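Local coordinates for twin-arginine translocation pathway signal protein (Burkholderia phytofirmans, PDB 2RJO), which probably serves as an exported periplasmic sugar-binding protein and holds beta-D-galactopyranose in the cleft between its two lobes, at residues A[11-16]-A[70-75]; A[83-88]-A[104-109]; A[110-115]-A[261-266]; A[143-148]-A[175-180]. All blocks are in the same frame, centred on the assembly; numbering follows the deposited sequence.

Contact 1: residues A[11-16]-A[70-75]. With GAL (beta-D-galactopyranose), chain B; SO4 (sulfate ion), chain D.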
loop_
_atom_site.group_PDB
_atom_site.type_symbol
_atom_site.label_atom_id
_atom_site.label_comp_id
_atom_site.label_asym_id
_atom_site.label_seq_id
_atom_site.Cartn_x
_atom_site.Cartn_y
_atom_site.Cartn_z
ATOM N N SER A 11 12.022 -4.783 -2.310
ATOM C CA SER A 11 11.418 -5.018 -3.616
ATOM C C SER A 11 10.008 -4.453 -3.723
ATOM O O SER A 11 9.158 -4.696 -2.865
ATOM C CB SER A 11 11.369 -6.518 -3.926
ATOM O OG SER A 11 10.661 -6.754 -5.135
ATOM N N PHE A 12 9.765 -3.708 -4.796
ATOM C CA PHE A 12 8.457 -3.112 -5.033
ATOM C C PHE A 12 8.195 -2.853 -6.517
ATOM O O PHE A 12 9.098 -2.943 -7.352
ATOM C CB PHE A 12 8.315 -1.831 -4.211
ATOM C CG PHE A 12 9.459 -0.893 -4.359
ATOM C CD1 PHE A 12 9.447 0.095 -5.340
ATOM C CD2 PHE A 12 10.573 -1.006 -3.530
ATOM C CE1 PHE A 12 10.532 0.967 -5.496
ATOM C CE2 PHE A 12 11.667 -0.139 -3.676
ATOM C CZ PHE A 12 11.644 0.846 -4.662
ATOM N N ARG A 13 6.954 -2.521 -6.841
ATOM C CA ARG A 13 6.567 -2.319 -8.230
ATOM C C ARG A 13 7.208 -1.157 -8.992
ATOM O O ARG A 13 7.862 -1.392 -10.006
ATOM C CB ARG A 13 5.039 -2.236 -8.332
ATOM C CG ARG A 13 4.484 -2.793 -9.638
ATOM C CD ARG A 13 2.976 -2.908 -9.631
ATOM N NE ARG A 13 2.463 -3.932 -8.717
ATOM C CZ ARG A 13 2.013 -3.690 -7.491
ATOM N NH1 ARG A 13 2.010 -2.449 -7.014
ATOM N NH2 ARG A 13 1.541 -4.685 -6.746
ATOM N N SER A 14 7.047 0.082 -8.528
ATOM C CA SER A 14 7.620 1.208 -9.271
ATOM C C SER A 14 7.974 2.477 -8.517
ATOM O O SER A 14 7.360 2.805 -7.498
ATOM C CB SER A 14 6.676 1.583 -10.409
ATOM O OG SER A 14 6.382 0.440 -11.187
ATOM N N LEU A 15 8.963 3.201 -9.045
ATOM C CA LEU A 15 9.399 4.470 -8.452
ATOM C C LEU A 15 8.542 5.628 -8.954
ATOM O O LEU A 15 8.715 6.769 -8.520
ATOM C CB LEU A 15 10.863 4.776 -8.808
ATOM C CG LEU A 15 12.029 4.346 -7.908
ATOM C CD1 LEU A 15 11.738 4.766 -6.470
ATOM C CD2 LEU A 15 12.247 2.851 -7.997
ATOM N N THR A 16 7.616 5.345 -9.864
ATOM C CA THR A 16 6.779 6.407 -10.416
ATOM C C THR A 16 5.602 6.774 -9.513
ATOM O O THR A 16 5.050 7.862 -9.632
ATOM C CB THR A 16 6.267 6.042 -11.843
ATOM O OG1 THR A 16 5.185 6.916 -12.199
ATOM C CG2 THR A 16 5.792 4.607 -11.914
ATOM N N ASP A 70 7.025 -6.069 -1.298
ATOM C CA ASP A 70 5.618 -5.812 -1.591
ATOM C C ASP A 70 5.428 -6.608 -2.895
ATOM O O ASP A 70 5.706 -6.101 -3.978
ATOM C CB ASP A 70 5.413 -4.310 -1.855
ATOM C CG ASP A 70 3.963 -3.941 -2.173
ATOM O OD1 ASP A 70 3.209 -4.787 -2.704
ATOM O OD2 ASP A 70 3.576 -2.784 -1.903
ATOM N N PRO A 71 4.984 -7.878 -2.800
ATOM C CA PRO A 71 4.775 -8.722 -3.984
ATOM C C PRO A 71 3.893 -8.091 -5.055
ATOM O O PRO A 71 2.802 -7.607 -4.761
ATOM C CB PRO A 71 4.152 -9.988 -3.395
ATOM C CG PRO A 71 4.807 -10.080 -2.065
ATOM C CD PRO A 71 4.706 -8.647 -1.575
ATOM N N ASN A 72 4.387 -8.108 -6.291
ATOM C CA ASN A 72 3.673 -7.559 -7.448
ATOM C C ASN A 72 2.263 -8.156 -7.513
ATOM O O ASN A 72 1.292 -7.453 -7.782
ATOM C CB ASN A 72 4.450 -7.882 -8.727
ATOM C CG ASN A 72 3.793 -7.330 -9.967
ATOM O OD1 ASN A 72 3.517 -6.130 -10.056
ATOM N ND2 ASN A 72 3.545 -8.206 -10.949
ATOM N N ASP A 73 2.166 -9.454 -7.254
ATOM C CA ASP A 73 0.886 -10.159 -7.249
ATOM C C ASP A 73 0.930 -11.107 -6.055
ATOM O O ASP A 73 2.006 -11.445 -5.563
ATOM C CB ASP A 73 0.685 -10.957 -8.553
ATOM C CG ASP A 73 -0.462 -10.408 -9.415
ATOM O OD1 ASP A 73 -1.374 -9.756 -8.846
ATOM O OD2 ASP A 73 -0.465 -10.643 -10.658
ATOM N N SER A 74 -0.231 -11.533 -5.588
ATOM C CA SER A 74 -0.288 -12.430 -4.441
ATOM C C SER A 74 0.380 -13.786 -4.672
ATOM O O SER A 74 0.827 -14.427 -3.725
ATOM C CB SER A 74 -1.743 -12.627 -4.017
ATOM O OG SER A 74 -2.354 -11.359 -3.834
ATOM N N ALA A 75 0.455 -14.218 -5.926
ATOM C CA ALA A 75 1.077 -15.499 -6.254
ATOM C C ALA A 75 2.585 -15.446 -6.041
ATOM O O ALA A 75 3.174 -16.405 -5.532
ATOM C CB ALA A 75 0.782 -15.871 -7.700
HETATM C C1 GAL B . 0.437 0.315 -4.639
HETATM C C2 GAL B . -0.688 1.072 -3.896
HETATM C C3 GAL B . -0.734 0.577 -2.433
HETATM C C4 GAL B . -1.005 -0.938 -2.434
HETATM C C5 GAL B . 0.154 -1.604 -3.229
HETATM C C6 GAL B . -0.081 -3.100 -3.259
HETATM O O1 GAL B . 0.473 0.760 -6.008
HETATM O O2 GAL B . -0.415 2.472 -3.911
HETATM O O3 GAL B . -1.783 1.235 -1.725
HETATM O O4 GAL B . -2.243 -1.186 -3.099
HETATM O O5 GAL B . 0.181 -1.117 -4.611
HETATM O O6 GAL B . 0.986 -3.688 -3.979
HETATM S S SO4 D . 2.439 1.083 -8.868
HETATM O O1 SO4 D . 3.826 0.821 -9.331
HETATM O O2 SO4 D . 1.733 -0.189 -8.595
HETATM O O3 SO4 D . 1.714 1.884 -9.886
HETATM O O4 SO4 D . 2.506 1.848 -7.606
HETATM O O HOH W 1 7.925 -6.882 -5.536
HETATM O O HOH W 2 4.813 -4.003 -5.437
#
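Arg13 reaching across to Asn72, with Ser11 paired to Asp70 behind them, makes this a buried polar contact between two loops at the ends of neighbouring parallel strands, 7-12 and 65-69, where they open onto the sugar site. A backbone hydrogen bond from Asp70 N to Ser11 O, 3.0 Å and almost straight, continues the strand pairing just past strand 65-69. Beyond it the backbones part, and two waters fill the gap: one joins Ser11 OG to Asp70 O, the other donates to Asp70 O and accepts a weak bond from Arg13 N while lying over one face of the guanidinium.

Arg13 holds Asn72 side-on, with NE 2.8 Å from Asn72 OD1 and NH2 3.0 Å from the backbone Asn72 O. The latter oxygen lies in the guanidinium plane, whereas the amide plane of Asn72 is turned 49° from it. A bend in the arginine chain (chi3 -69°) brings the group over to the second loop. In the periplasmic binding protein fold, loops at the C-terminal ends of the parallel strands of both lobes line the cleft, as Arg13 and Asp70 do here. The same guanidinium turns its other N-H groups to ligands: NH2 lies 3.0 Å from galactose O6, and NH1 2.8 Å from O2 of a sulfate, probably a crystallisation ion. Galactose O6 in turn donates to Asp70 OD1 at 2.8 Å, so this hydroxyl is gripped by both a cation and an anion, which would probably polarise it. Tyr20 OH, which also bonds the sugar, holds Asp70 OD2, and Ser47 OG holds Asn72 ND2.

Contact 2: residues A[83-88]-A[104-109]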
loop_
_atom_site.group_PDB
_atom_site.type_symbol
_atom_site.label_atom_id
_atom_site.label_comp_id
_atom_site.label_asym_id
_atom_site.label_seq_id
_atom_site.Cartn_x
_atom_site.Cartn_y
_atom_site.Cartn_z
ATOM N N ALA A 83 12.057 -19.169 -1.948
ATOM C CA ALA A 83 13.434 -18.872 -2.326
ATOM C C ALA A 83 14.262 -18.379 -1.136
ATOM O O ALA A 83 15.416 -18.766 -0.966
ATOM C CB ALA A 83 13.446 -17.832 -3.443
ATOM N N CYS A 84 13.676 -17.523 -0.308
ATOM C CA CYS A 84 14.388 -17.007 0.858
ATOM C C CYS A 84 14.630 -18.112 1.873
ATOM O O CYS A 84 15.718 -18.229 2.435
ATOM C CB CYS A 84 13.581 -15.886 1.518
ATOM S SG CYS A 84 13.405 -14.404 0.514
ATOM N N SER A 85 13.600 -18.916 2.101
ATOM C CA SER A 85 13.663 -20.014 3.055
ATOM C C SER A 85 14.791 -21.001 2.755
ATOM O O SER A 85 15.487 -21.444 3.663
ATOM C CB SER A 85 12.327 -20.759 3.080
ATOM O OG SER A 85 12.323 -21.766 4.077
ATOM N N LYS A 86 14.968 -21.351 1.483
ATOM C CA LYS A 86 16.017 -22.282 1.096
ATOM C C LYS A 86 17.390 -21.622 1.131
ATOM O O LYS A 86 18.400 -22.294 1.332
ATOM C CB LYS A 86 15.757 -22.827 -0.306
ATOM C CG LYS A 86 14.565 -23.759 -0.384
ATOM C CD LYS A 86 14.149 -23.987 -1.820
ATOM C CE LYS A 86 13.003 -24.975 -1.910
ATOM N NZ LYS A 86 12.495 -25.059 -3.307
ATOM N N ALA A 87 17.425 -20.313 0.917
ATOM C CA ALA A 87 18.679 -19.581 0.941
ATOM C C ALA A 87 19.076 -19.253 2.380
ATOM O O ALA A 87 20.221 -18.900 2.645
ATOM C CB ALA A 87 18.546 -18.311 0.146
ATOM N N GLY A 88 18.129 -19.374 3.304
ATOM C CA GLY A 88 18.419 -19.066 4.690
ATOM C C GLY A 88 18.288 -17.579 4.978
ATOM O O GLY A 88 18.667 -17.104 6.055
ATOM N N TRP A 104 4.212 -18.399 10.009
ATOM C CA TRP A 104 4.457 -19.459 10.988
ATOM C C TRP A 104 4.657 -20.838 10.361
ATOM O O TRP A 104 5.074 -21.780 11.041
ATOM C CB TRP A 104 3.340 -19.493 12.032
ATOM C CG TRP A 104 1.947 -19.444 11.477
ATOM C CD1 TRP A 104 1.252 -20.468 10.917
ATOM C CD2 TRP A 104 1.074 -18.309 11.459
ATOM N NE1 TRP A 104 -0.003 -20.044 10.544
ATOM C CE2 TRP A 104 -0.131 -18.714 10.857
ATOM C CE3 TRP A 104 1.205 -16.973 11.868
ATOM C CZ2 TRP A 104 -1.212 -17.846 10.688
ATOM C CZ3 TRP A 104 0.129 -16.112 11.696
ATOM C CH2 TRP A 104 -1.056 -16.548 11.102
ATOM N N ASP A 105 4.365 -20.961 9.069
ATOM C CA ASP A 105 4.585 -22.224 8.369
ATOM C C ASP A 105 6.010 -22.218 7.789
ATOM O O ASP A 105 6.467 -23.218 7.229
ATOM C CB ASP A 105 3.560 -22.434 7.241
ATOM C CG ASP A 105 2.150 -22.730 7.765
ATOM O OD1 ASP A 105 2.016 -23.441 8.785
ATOM O OD2 ASP A 105 1.173 -22.262 7.146
ATOM N N TYR A 106 6.702 -21.087 7.915
ATOM C CA TYR A 106 8.075 -20.993 7.423
ATOM C C TYR A 106 9.009 -20.395 8.477
ATOM O O TYR A 106 9.786 -19.488 8.165
ATOM C CB TYR A 106 8.165 -20.138 6.146
ATOM C CG TYR A 106 7.522 -20.722 4.902
ATOM C CD1 TYR A 106 6.151 -20.615 4.688
ATOM C CD2 TYR A 106 8.291 -21.340 3.923
ATOM C CE1 TYR A 106 5.557 -21.101 3.526
ATOM C CE2 TYR A 106 7.707 -21.837 2.746
ATOM C CZ TYR A 106 6.337 -21.708 2.557
ATOM O OH TYR A 106 5.742 -22.151 1.392
ATOM N N ASN A 107 8.937 -20.884 9.718
ATOM C CA ASN A 107 9.815 -20.371 10.781
ATOM C C ASN A 107 11.275 -20.752 10.507
ATOM O O ASN A 107 11.566 -21.889 10.126
ATOM C CB ASN A 107 9.413 -20.929 12.152
ATOM C CG ASN A 107 8.037 -20.462 12.603
ATOM O OD1 ASN A 107 7.541 -19.426 12.160
ATOM N ND2 ASN A 107 7.418 -21.222 13.506
ATOM N N PRO A 108 12.219 -19.812 10.706
ATOM C CA PRO A 108 12.061 -18.421 11.146
ATOM C C PRO A 108 12.288 -17.441 9.979
ATOM O O PRO A 108 12.196 -16.217 10.149
ATOM C CB PRO A 108 13.160 -18.299 12.185
ATOM C CG PRO A 108 14.315 -18.974 11.439
ATOM C CD PRO A 108 13.643 -20.203 10.773
ATOM N N ASN A 109 12.578 -17.993 8.801
ATOM C CA ASN A 109 12.868 -17.204 7.606
ATOM C C ASN A 109 11.771 -16.231 7.160
ATOM O O ASN A 109 12.063 -15.110 6.764
ATOM C CB ASN A 109 13.244 -18.145 6.459
ATOM C CG ASN A 109 14.406 -19.068 6.818
ATOM O OD1 ASN A 109 15.574 -18.719 6.643
ATOM N ND2 ASN A 109 14.085 -20.238 7.348
#
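Ser85 and Asn109 mark the closest backbone approach, their CA atoms 5.4 Å apart, where the last turn of helix 74-87 meets the loop that feeds strand 110-115. The helix stops at Gly88 in a Schellman motif. With its positive phi of 84°, this glycine serves as the C-prime residue and turns the chain off the helix axis. The opposing loop passes through a 3-10 segment that includes Trp104 and Asp105, then through a cis peptide bond before Pro108, and so comes back alongside the helix end at Asn109. No hydrogen bond joins the two segments.

Van der Waals contact is what remains. Asn109 points its CB at the helix, 3.9 Å from Ser85 CA, and its side chain lies over the backbone between Ser85 and Gly88. Tyr106 presents the edge of its ring: CD2 sits 4.1 Å from Ser85 OG, with the serine oxygen near the plane of the ring. With chi1 at -175° the serine hydroxyl swings away from its own amide, into the gap between Asn109 and Tyr106.

Tyr106 continues along helix 74-87, touching Arg78, Val81 and Glu82, while Cys84 turns to Val91 of strand 90-94. Asn109 also shares a backbone hydrogen bond with Val91, so this surface contact sits where the helix, strand 90-94 and the start of strand 110-115 converge at an end of the lobe's sheet.

Contact 3: residues A[110-115]-A[261-266]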
loop_
_atom_site.group_PDB
_atom_site.type_symbol
_atom_site.label_atom_id
_atom_site.label_comp_id
_atom_site.label_asym_id
_atom_site.label_seq_id
_atom_site.Cartn_x
_atom_site.Cartn_y
_atom_site.Cartn_z
ATOM N N TYR A 110 10.517 -16.653 7.220
ATOM C CA TYR A 110 9.409 -15.786 6.844
ATOM C C TYR A 110 9.025 -15.055 8.126
ATOM O O TYR A 110 8.160 -15.507 8.865
ATOM C CB TYR A 110 8.229 -16.619 6.351
ATOM C CG TYR A 110 7.129 -15.834 5.679
ATOM C CD1 TYR A 110 7.142 -14.438 5.648
ATOM C CD2 TYR A 110 6.069 -16.496 5.072
ATOM C CE1 TYR A 110 6.121 -13.727 5.024
ATOM C CE2 TYR A 110 5.054 -15.805 4.453
ATOM C CZ TYR A 110 5.079 -14.422 4.428
ATOM O OH TYR A 110 4.056 -13.752 3.798
ATOM N N VAL A 111 9.683 -13.927 8.374
ATOM C CA VAL A 111 9.468 -13.135 9.578
ATOM C C VAL A 111 8.056 -12.615 9.800
ATOM O O VAL A 111 7.479 -12.806 10.874
ATOM C CB VAL A 111 10.428 -11.945 9.616
ATOM C CG1 VAL A 111 10.218 -11.153 10.897
ATOM C CG2 VAL A 111 11.858 -12.440 9.505
ATOM N N ALA A 112 7.492 -11.941 8.807
ATOM C CA ALA A 112 6.150 -11.422 8.991
ATOM C C ALA A 112 5.495 -10.863 7.738
ATOM O O ALA A 112 6.152 -10.581 6.742
ATOM C CB ALA A 112 6.157 -10.348 10.091
ATOM N N HIS A 113 4.177 -10.735 7.814
ATOM C CA HIS A 113 3.368 -10.170 6.748
ATOM C C HIS A 113 2.692 -8.961 7.384
ATOM O O HIS A 113 2.127 -9.059 8.478
ATOM C CB HIS A 113 2.304 -11.163 6.278
ATOM C CG HIS A 113 1.380 -10.604 5.242
ATOM N ND1 HIS A 113 1.818 -10.189 4.002
ATOM C CD2 HIS A 113 0.051 -10.349 5.273
ATOM C CE1 HIS A 113 0.801 -9.702 3.317
ATOM N NE2 HIS A 113 -0.283 -9.786 4.066
ATOM N N LEU A 114 2.776 -7.815 6.722
ATOM C CA LEU A 114 2.159 -6.605 7.244
ATOM C C LEU A 114 1.071 -6.144 6.292
ATOM O O LEU A 114 1.205 -6.262 5.078
ATOM C CB LEU A 114 3.195 -5.491 7.391
ATOM C CG LEU A 114 4.421 -5.782 8.256
ATOM C CD1 LEU A 114 5.256 -4.520 8.316
ATOM C CD2 LEU A 114 4.009 -6.233 9.653
ATOM N N SER A 115 -0.013 -5.614 6.840
ATOM C CA SER A 115 -1.094 -5.152 5.999
ATOM C C SER A 115 -2.031 -4.262 6.789
ATOM O O SER A 115 -1.808 -3.997 7.967
ATOM C CB SER A 115 -1.861 -6.349 5.437
ATOM O OG SER A 115 -2.805 -5.942 4.461
ATOM N N LEU A 261 12.149 -4.240 7.215
ATOM C CA LEU A 261 13.544 -4.666 7.298
ATOM C C LEU A 261 14.009 -4.788 8.752
ATOM O O LEU A 261 14.789 -5.667 9.085
ATOM C CB LEU A 261 14.447 -3.666 6.580
ATOM C CG LEU A 261 14.342 -3.491 5.067
ATOM C CD1 LEU A 261 15.285 -2.377 4.649
ATOM C CD2 LEU A 261 14.695 -4.789 4.351
ATOM N N SER A 262 13.537 -3.886 9.607
ATOM C CA SER A 262 13.911 -3.918 11.011
ATOM C C SER A 262 13.495 -5.261 11.628
ATOM O O SER A 262 14.301 -5.921 12.284
ATOM C CB SER A 262 13.246 -2.755 11.748
ATOM O OG SER A 262 13.653 -2.702 13.098
HETATM N N MSE A 263 12.244 -5.661 11.411
HETATM C CA MSE A 263 11.738 -6.937 11.926
HETATM C C MSE A 263 12.633 -8.063 11.423
HETATM O O MSE A 263 13.097 -8.914 12.191
HETATM C CB MSE A 263 10.316 -7.209 11.423
HETATM C CG MSE A 263 9.224 -6.410 12.094
HETATM SE SE MSE A 263 7.630 -6.648 11.290
HETATM C CE MSE A 263 7.143 -5.001 11.095
ATOM N N GLY A 264 12.860 -8.055 10.114
ATOM C CA GLY A 264 13.683 -9.071 9.499
ATOM C C GLY A 264 15.094 -9.136 10.045
ATOM O O GLY A 264 15.602 -10.226 10.290
ATOM N N LEU A 265 15.726 -7.981 10.240
ATOM C CA LEU A 265 17.090 -7.940 10.741
ATOM C C LEU A 265 17.184 -8.426 12.183
ATOM O O LEU A 265 18.131 -9.134 12.541
ATOM C CB LEU A 265 17.672 -6.522 10.610
ATOM C CG LEU A 265 19.150 -6.309 11.006
ATOM C CD1 LEU A 265 20.053 -7.294 10.254
ATOM C CD2 LEU A 265 19.566 -4.866 10.712
ATOM N N GLN A 266 16.204 -8.058 13.008
ATOM C CA GLN A 266 16.193 -8.477 14.394
ATOM C C GLN A 266 15.913 -9.965 14.509
ATOM O O GLN A 266 16.299 -10.600 15.485
ATOM C CB GLN A 266 15.161 -7.685 15.193
ATOM C CG GLN A 266 15.574 -6.249 15.422
ATOM C CD GLN A 266 14.809 -5.577 16.540
ATOM O OE1 GLN A 266 14.571 -6.172 17.589
ATOM N NE2 GLN A 266 14.437 -4.319 16.328
#
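Met263, modelled as selenomethionine, meets three residues of strand 110-115 in turn, and most of the helix's share of the contact lies along this one side chain. Its helix, 253-268, runs nearly antiparallel to the strand: the two short segments are inclined at 161°, with their axes 8.1 Å apart. At the root of the side chain, CB rests 4.0 Å from Val111 CG1, and the same valine methyl also approaches the carbonyl group of Met263. Further out the selenium passes Ala112, with SE 4.2 Å from the alanine CB. The terminal methyl then bends round at chi3 (-130°) and reaches Leu114 tip to tip. Met263 CE lies 3.4 Å from Leu114 CD1, closer than carbons usually pack, and 3.7 Å from CD2, so it is seated against the fork of the leucine.

One residue on, Gly264 brings the backbone itself to the strand. Its CA stands 3.8 Å from Val111 CG2, and the CA atoms of these two residues are also the nearest across the segments, 5.9 Å apart; the valine therefore straddles the helix surface, one methyl on Met263 and the other on the glycine. Layering of a helix on a sheet in this way is the basic build of the alpha/beta lobes of periplasmic binding proteins. Leu114 also touches Leu256 and Ile259 of the same helix, and Val111 touches Ala267.

With no hydrogen bond crossing the interface, cohesion rests on shape and the burial of apolar surface, and the short methyl contact suggests a tight fit.

Contact 4: residues A[143-148]-A[175-180]. With GAL (beta-D-galactopyranose), chain B.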
loop_
_atom_site.group_PDB
_atom_site.type_symbol
_atom_site.label_atom_id
_atom_site.label_comp_id
_atom_site.label_asym_id
_atom_site.label_seq_id
_atom_site.Cartn_x
_atom_site.Cartn_y
_atom_site.Cartn_z
ATOM N N GLY A 143 -10.214 0.885 -9.568
ATOM C CA GLY A 143 -9.597 -0.132 -8.729
ATOM C C GLY A 143 -8.163 -0.491 -9.068
ATOM O O GLY A 143 -7.661 -0.166 -10.140
ATOM N N GLY A 144 -7.496 -1.169 -8.144
ATOM C CA GLY A 144 -6.117 -1.572 -8.365
ATOM C C GLY A 144 -6.031 -2.925 -9.044
ATOM O O GLY A 144 -7.062 -3.498 -9.396
ATOM N N ILE A 145 -4.813 -3.436 -9.239
ATOM C CA ILE A 145 -4.627 -4.736 -9.881
ATOM C C ILE A 145 -5.640 -5.738 -9.323
ATOM O O ILE A 145 -5.743 -5.939 -8.118
ATOM C CB ILE A 145 -3.183 -5.258 -9.673
ATOM C CG1 ILE A 145 -2.204 -4.314 -10.377
ATOM C CG2 ILE A 145 -3.040 -6.680 -10.223
ATOM C CD1 ILE A 145 -0.743 -4.598 -10.090
ATOM N N PHE A 146 -6.405 -6.335 -10.224
ATOM C CA PHE A 146 -7.445 -7.301 -9.891
ATOM C C PHE A 146 -7.134 -8.280 -8.753
ATOM O O PHE A 146 -7.876 -8.359 -7.770
ATOM C CB PHE A 146 -7.820 -8.072 -11.173
ATOM C CG PHE A 146 -8.620 -9.318 -10.932
ATOM C CD1 PHE A 146 -9.826 -9.268 -10.237
ATOM C CD2 PHE A 146 -8.163 -10.548 -11.406
ATOM C CE1 PHE A 146 -10.574 -10.443 -10.016
ATOM C CE2 PHE A 146 -8.891 -11.721 -11.196
ATOM C CZ PHE A 146 -10.099 -11.673 -10.497
ATOM N N SER A 147 -6.040 -9.020 -8.879
ATOM C CA SER A 147 -5.682 -10.017 -7.874
ATOM C C SER A 147 -5.033 -9.546 -6.566
ATOM O O SER A 147 -4.917 -10.339 -5.627
ATOM C CB SER A 147 -4.798 -11.089 -8.517
ATOM O OG SER A 147 -3.616 -10.516 -9.059
ATOM N N ASN A 148 -4.597 -8.288 -6.494
ATOM C CA ASN A 148 -3.964 -7.754 -5.274
ATOM C C ASN A 148 -4.917 -7.757 -4.076
ATOM O O ASN A 148 -6.078 -7.362 -4.193
ATOM C CB ASN A 148 -3.473 -6.320 -5.517
ATOM C CG ASN A 148 -2.126 -6.267 -6.215
ATOM O OD1 ASN A 148 -1.746 -7.192 -6.936
ATOM N ND2 ASN A 148 -1.401 -5.167 -6.017
ATOM N N VAL A 175 -10.638 -1.047 -13.489
ATOM C CA VAL A 175 -9.310 -1.278 -12.954
ATOM C C VAL A 175 -8.296 -0.401 -13.686
ATOM O O VAL A 175 -8.281 -0.356 -14.922
ATOM C CB VAL A 175 -8.929 -2.751 -13.130
ATOM C CG1 VAL A 175 -7.462 -2.965 -12.794
ATOM C CG2 VAL A 175 -9.828 -3.614 -12.259
ATOM N N ALA A 176 -7.467 0.311 -12.931
ATOM C CA ALA A 176 -6.450 1.175 -13.528
ATOM C C ALA A 176 -5.052 0.766 -13.044
ATOM O O ALA A 176 -4.080 1.509 -13.201
ATOM C CB ALA A 176 -6.732 2.628 -13.193
ATOM N N ASP A 177 -4.978 -0.419 -12.440
ATOM C CA ASP A 177 -3.723 -0.988 -11.954
ATOM C C ASP A 177 -2.826 -0.056 -11.122
ATOM O O ASP A 177 -1.609 -0.041 -11.327
ATOM C CB ASP A 177 -2.891 -1.515 -13.135
ATOM C CG ASP A 177 -3.562 -2.662 -13.881
ATOM O OD1 ASP A 177 -4.269 -3.475 -13.251
ATOM O OD2 ASP A 177 -3.356 -2.759 -15.112
ATOM N N TRP A 178 -3.414 0.716 -10.205
ATOM C CA TRP A 178 -2.659 1.642 -9.339
ATOM C C TRP A 178 -1.910 2.766 -10.076
ATOM O O TRP A 178 -1.190 3.543 -9.447
ATOM C CB TRP A 178 -1.615 0.876 -8.521
ATOM C CG TRP A 178 -2.097 -0.378 -7.826
ATOM C CD1 TRP A 178 -1.602 -1.638 -7.992
ATOM C CD2 TRP A 178 -3.105 -0.476 -6.805
ATOM N NE1 TRP A 178 -2.228 -2.511 -7.137
ATOM C CE2 TRP A 178 -3.155 -1.827 -6.400
ATOM C CE3 TRP A 178 -3.971 0.446 -6.197
ATOM C CZ2 TRP A 178 -4.041 -2.278 -5.405
ATOM C CZ3 TRP A 178 -4.852 -0.004 -5.207
ATOM C CH2 TRP A 178 -4.878 -1.354 -4.825
ATOM N N ASN A 179 -2.079 2.854 -11.393
ATOM C CA ASN A 179 -1.364 3.832 -12.216
ATOM C C ASN A 179 -2.195 5.063 -12.612
ATOM O O ASN A 179 -3.293 4.924 -13.145
ATOM C CB ASN A 179 -0.862 3.098 -13.462
ATOM C CG ASN A 179 0.104 3.916 -14.279
ATOM O OD1 ASN A 179 -0.264 4.938 -14.854
ATOM N ND2 ASN A 179 1.357 3.469 -14.339
ATOM N N SER A 180 -1.674 6.264 -12.362
ATOM C CA SER A 180 -2.413 7.487 -12.705
ATOM C C SER A 180 -2.573 7.648 -14.205
ATOM O O SER A 180 -3.585 8.158 -14.669
ATOM C CB SER A 180 -1.707 8.731 -12.160
ATOM O OG SER A 180 -0.473 8.937 -12.816
HETATM C C1 GAL B . 0.437 0.315 -4.639
HETATM C C2 GAL B . -0.688 1.072 -3.896
HETATM C C3 GAL B . -0.734 0.577 -2.433
HETATM C C4 GAL B . -1.005 -0.938 -2.434
HETATM C C5 GAL B . 0.154 -1.604 -3.229
HETATM C C6 GAL B . -0.081 -3.100 -3.259
HETATM O O1 GAL B . 0.473 0.760 -6.008
HETATM O O2 GAL B . -0.415 2.472 -3.911
HETATM O O3 GAL B . -1.783 1.235 -1.725
HETATM O O4 GAL B . -2.243 -1.186 -3.099
HETATM O O5 GAL B . 0.181 -1.117 -4.611
HETATM O O6 GAL B . 0.986 -3.688 -3.979
HETATM O O HOH W 3 -5.887 -5.941 -12.815
#
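Trp178 lays its indole over the backbone of Gly144, whose CA sits 3.4 Å from the centroid of the six-membered ring and only 5° off the normal, a well-centred CH-pi contact. Because glycine has no side chain, the ring can lie directly on the peptide. Ile145 N approaches the same face nearer the rim, and Ile145 CG1 meets Trp178 CD1 at 3.6 Å, the two side chains crossing at about a right angle. The opposite face serves the sugar: galactose O4 stands over it, 3.1 Å from Trp178 CZ2. Aromatic rings laid against the sugar are a familiar feature of sugar-binding proteins, and here Gly144 backs that platform. Asn148, another pocket residue, borders the ring's edge.

A type I' turn from Ala176 to Asn179, with Asp177 and Trp178 both at positive phi, swings the indole back toward the first loop. At the start of the turn, Ala176 N donates to Gly143 O at 2.8 Å, as part of the parallel bridge between Gly143 and Val175. Asp177 OD1 packs 3.6 Å from Ile145 CA and accepts from a water that in turn accepts from Phe146 N, 2.7 Å away.

Both loops follow adjacent parallel strands, 137-143 and 168-175, and each runs into a helix, 149-163 or 180-194. The first helix links the two strands in a beta-alpha-beta crossover and also lies against the indole through Pro150, Ala151 and Arg154.

Contacts 1 and 4 bring sugar-binding loops from two different sheets to the same galactose; they touch each other through a weak hydrogen bond, Ser74 OG with Ser147 O. Their chemistry nevertheless differs: contact 1 works through charge and hydrogen bonds, contact 4 mainly through an aromatic face and a glycine backbone. Contact 3, buried and joined through apolar side chains, with no hydrogen bond, belongs to the interior of the lobe that also carries contact 1, reaching the same sheet. Contact 2 lies at the surface, its centre about 24 Å from the centre of the chain, and shares helix 74-87 with contact 1, at the other end of that helix. Its loop runs directly into the strand of contact 3.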